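Local coordinates for TqaL (Neurospora crassa, PDB 7EEH), which belongs to the 2OG-Fe dioxygenase family of the cupin clan and binds an iron(III) ion, at residues 213-218 against 250-255. The protein carries 1 engineered substitution. Sequence-based numbering, arbitrary orientation.
Sequences HDMNEE and ENKHSL. With FE (Fe (III) ion), chain H.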
ATOM      1  N   HIS B 213      15.125  10.272  28.826  1.00 26.03           N
ATOM      2  CA  HIS B 213      15.668  11.544  29.260  1.00 26.78           C
ATOM      3  C   HIS B 213      16.853  11.889  28.374  1.00 30.97           C
ATOM      4  O   HIS B 213      17.479  11.009  27.777  1.00 31.77           O
ATOM      5  CB  HIS B 213      16.106  11.492  30.733  1.00 29.48           C
ATOM      6  CG  HIS B 213      15.231  10.640  31.604  1.00 29.09           C
ATOM      7  ND1 HIS B 213      14.120  11.133  32.253  1.00 30.21           N
ATOM      8  CD2 HIS B 213      15.306   9.328  31.934  1.00 27.75           C
ATOM      9  CE1 HIS B 213      13.552  10.165  32.949  1.00 28.70           C
ATOM     10  NE2 HIS B 213      14.249   9.057  32.767  1.00 28.72           N
ATOM     11  N   ASP B 214      17.151  13.182  28.277  1.00 33.60           N
ATOM     12  CA  ASP B 214      18.383  13.579  27.613  1.00 35.53           C
ATOM     13  C   ASP B 214      19.569  13.281  28.530  1.00 33.32           C
ATOM     14  O   ASP B 214      19.410  12.885  29.686  1.00 32.03           O
ATOM     15  CB  ASP B 214      18.329  15.056  27.187  1.00 40.00           C
ATOM     16  CG  ASP B 214      18.237  16.017  28.363  1.00 39.09           C
ATOM     17  OD1 ASP B 214      19.059  15.921  29.292  1.00 42.34           O
ATOM     18  OD2 ASP B 214      17.355  16.900  28.345  1.00 44.81           O
HETATM   19  N   MSE B 215      20.765  13.419  27.987  1.00 32.90           N
HETATM   20  CA  MSE B 215      22.003  13.046  28.700  1.00 36.86           C
HETATM   21  C   MSE B 215      22.290  13.932  29.912  1.00 36.10           C
HETATM   22  O   MSE B 215      23.141  13.584  30.663  1.00 39.09           O
HETATM   23  CB  MSE B 215      23.174  12.958  27.726  1.00 36.83           C
HETATM   24  CG  MSE B 215      22.881  12.078  26.551  1.00 35.40           C
HETATM   25 SE   MSE B 215      22.668  10.252  27.087  1.00 45.00          SE
HETATM   26  CE  MSE B 215      24.387   9.799  27.725  1.00 37.23           C
ATOM     27  N   ASN B 216      21.548  14.995  30.103  1.00 36.51           N
ATOM     28  CA  ASN B 216      21.763  15.866  31.249  1.00 40.56           C
ATOM     29  C   ASN B 216      20.936  15.462  32.463  1.00 41.09           C
ATOM     30  O   ASN B 216      21.091  16.066  33.529  1.00 41.53           O
ATOM     31  CB  ASN B 216      21.470  17.320  30.871  1.00 39.95           C
ATOM     32  CG  ASN B 216      22.432  17.850  29.827  1.00 40.56           C
ATOM     33  OD1 ASN B 216      23.586  17.423  29.756  1.00 47.08           O
ATOM     34  ND2 ASN B 216      21.966  18.790  29.017  1.00 42.57           N
ATOM     35  N   GLU B 217      20.064  14.467  32.339  1.00 37.26           N
ATOM     36  CA  GLU B 217      19.408  13.932  33.523  1.00 37.97           C
ATOM     37  C   GLU B 217      20.425  13.195  34.388  1.00 37.45           C
ATOM     38  O   GLU B 217      21.389  12.609  33.888  1.00 36.02           O
ATOM     39  CB  GLU B 217      18.258  12.999  33.129  1.00 35.65           C
ATOM     40  CG  GLU B 217      17.380  12.520  34.289  1.00 38.52           C
ATOM     41  CD  GLU B 217      16.858  13.657  35.152  1.00 43.10           C
ATOM     42  OE1 GLU B 217      17.571  14.060  36.095  1.00 42.60           O
ATOM     43  OE2 GLU B 217      15.740  14.154  34.888  1.00 43.27           O
ATOM     44  N   GLU B 218      20.201  13.239  35.701  1.00 38.91           N
ATOM     45  CA  GLU B 218      21.103  12.650  36.693  1.00 43.39           C
ATOM     46  C   GLU B 218      21.011  11.123  36.674  1.00 38.23           C
ATOM     47  O   GLU B 218      19.980  10.556  37.045  1.00 38.47           O
ATOM     48  CB  GLU B 218      20.743  13.188  38.076  1.00 47.67           C
ATOM     49  CG  GLU B 218      21.832  13.064  39.141  1.00 50.69           C
ATOM     50  CD  GLU B 218      23.003  14.014  38.915  1.00 61.09           C
ATOM     51  OE1 GLU B 218      22.839  15.017  38.172  1.00 56.94           O
ATOM     52  OE2 GLU B 218      24.087  13.759  39.491  1.00 62.33           O
ATOM     53  N   GLU B 250      22.547   7.591  23.469  1.00 24.00           N
ATOM     54  CA  GLU B 250      22.137   8.981  23.309  1.00 29.41           C
ATOM     55  C   GLU B 250      20.899   9.332  24.111  1.00 28.95           C
ATOM     56  O   GLU B 250      20.459  10.486  24.065  1.00 35.22           O
ATOM     57  CB  GLU B 250      21.909   9.301  21.823  1.00 28.24           C
ATOM     58  CG  GLU B 250      23.135   9.022  20.984  1.00 27.14           C
ATOM     59  CD  GLU B 250      22.841   9.034  19.508  1.00 26.87           C
ATOM     60  OE1 GLU B 250      21.840   9.674  19.119  1.00 26.92           O
ATOM     61  OE2 GLU B 250      23.596   8.379  18.756  1.00 28.11           O
ATOM     62  N   ASN B 251      20.334   8.370  24.842  1.00 27.27           N
ATOM     63  CA  ASN B 251      19.196   8.546  25.735  1.00 30.82           C
ATOM     64  C   ASN B 251      19.525   7.892  27.061  1.00 26.92           C
ATOM     65  O   ASN B 251      20.333   6.966  27.119  1.00 29.00           O
ATOM     66  CB  ASN B 251      17.912   7.870  25.239  1.00 32.81           C
ATOM     67  CG  ASN B 251      17.482   8.340  23.886  1.00 34.57           C
ATOM     68  OD1 ASN B 251      16.790   9.346  23.770  1.00 36.99           O
ATOM     69  ND2 ASN B 251      17.863   7.597  22.843  1.00 24.89           N
ATOM     70  N   LYS B 252      19.002   8.457  28.138  1.00 26.91           N
ATOM     71  CA  LYS B 252      18.938   7.750  29.403  1.00 27.80           C
ATOM     72  C   LYS B 252      17.490   7.338  29.557  1.00 27.38           C
ATOM     73  O   LYS B 252      16.608   7.905  28.900  1.00 26.15           O
ATOM     74  CB  LYS B 252      19.400   8.612  30.595  1.00 25.25           C
ATOM     75  CG  LYS B 252      20.892   8.834  30.697  1.00 28.65           C
ATOM     76  CD  LYS B 252      21.310   9.834  31.773  1.00 34.48           C
ATOM     77  CE  LYS B 252      22.817  10.137  31.690  1.00 39.46           C
ATOM     78  NZ  LYS B 252      23.261  11.254  32.589  1.00 38.03           N
ATOM     79  N   HIS B 253      17.234   6.333  30.394  1.00 21.71           N
ATOM     80  CA  HIS B 253      15.854   5.919  30.571  1.00 22.91           C
ATOM     81  C   HIS B 253      15.632   5.425  31.994  1.00 27.79           C
ATOM     82  O   HIS B 253      16.571   5.204  32.756  1.00 28.55           O
ATOM     83  CB  HIS B 253      15.447   4.855  29.541  1.00 22.30           C
ATOM     84  CG  HIS B 253      16.281   3.617  29.583  1.00 25.40           C
ATOM     85  ND1 HIS B 253      17.512   3.520  28.961  1.00 25.65           N
ATOM     86  CD2 HIS B 253      16.055   2.412  30.163  1.00 25.68           C
ATOM     87  CE1 HIS B 253      18.004   2.310  29.157  1.00 26.31           C
ATOM     88  NE2 HIS B 253      17.143   1.622  29.888  1.00 26.08           N
ATOM     89  N   SER B 254      14.360   5.282  32.344  1.00 24.56           N
ATOM     90  CA  SER B 254      13.953   4.801  33.654  1.00 30.62           C
ATOM     91  C   SER B 254      12.568   4.189  33.517  1.00 29.27           C
ATOM     92  O   SER B 254      11.805   4.548  32.617  1.00 28.79           O
ATOM     93  CB  SER B 254      13.973   5.927  34.698  1.00 32.12           C
ATOM     94  OG  SER B 254      12.977   6.898  34.436  1.00 31.76           O
ATOM     95  N   LEU B 255      12.258   3.244  34.402  1.00 27.18           N
ATOM     96  CA  LEU B 255      11.006   2.503  34.354  1.00 31.28           C
ATOM     97  C   LEU B 255      10.312   2.608  35.703  1.00 36.27           C
ATOM     98  O   LEU B 255      10.954   2.488  36.750  1.00 39.07           O
ATOM     99  CB  LEU B 255      11.259   1.024  33.977  1.00 30.31           C
ATOM    100  CG  LEU B 255      10.091   0.023  33.881  1.00 33.68           C
ATOM    101  CD1 LEU B 255       9.052   0.407  32.814  1.00 28.62           C
ATOM    102  CD2 LEU B 255      10.597  -1.408  33.643  1.00 31.02           C
TER
HETATM  103 FE    FE H 402      17.461  -0.177  31.010  1.00 24.32          FE
HETATM  104  O   HOH W   1      18.109  -1.879  32.379  1.00 27.33           O
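The ammonium group of Lys252 donates hydrogen bonds to two backbone carbonyls of the turn opposite. Its NZ lies 2.7 Å from Glu217 O, almost straight out from that C=O, and 3.0 Å from Met215 O, where it sits well above the carbonyl plane. Chi1 of -74° sets CG beside the backbone N, and the chain beyond it is fully extended, so CD and CE run alongside the turn before NZ meets the two oxygens. The turn itself is type I, Asp214 to Glu217, and Asp214 OD1 forms an Asx turn within it, accepting from Asn216 N through its anti lone pair; it also bonds Asn230. At the start of the turn, His213 and Lys252 form an antiparallel hydrogen-bonded pair: His213 N to Lys252 O, 2.8 Å, and Lys252 N to His213 O, 3.0 Å. Two residues on from Lys252, Ser254 meets the edge of the His213 ring: His213 NE2 and Ser254 OG share a hydrogen bond of 3.0 Å, near the ring plane, and His213 CD2 rests 3.7 Å from His253 CA. Toward residue 250, the bent selenomethionine Met215 lays SE against the backbone, 3.6 Å from Glu250 C. His253 turns its side chain away from the turn, and its NE2 binds the iron. With His184 and Asp186 it completes the two-histidine, one-carboxylate facial triad of the cupin-fold 2OG-Fe dioxygenases, here carried on strand 252-255, which pairs with strand 209-213.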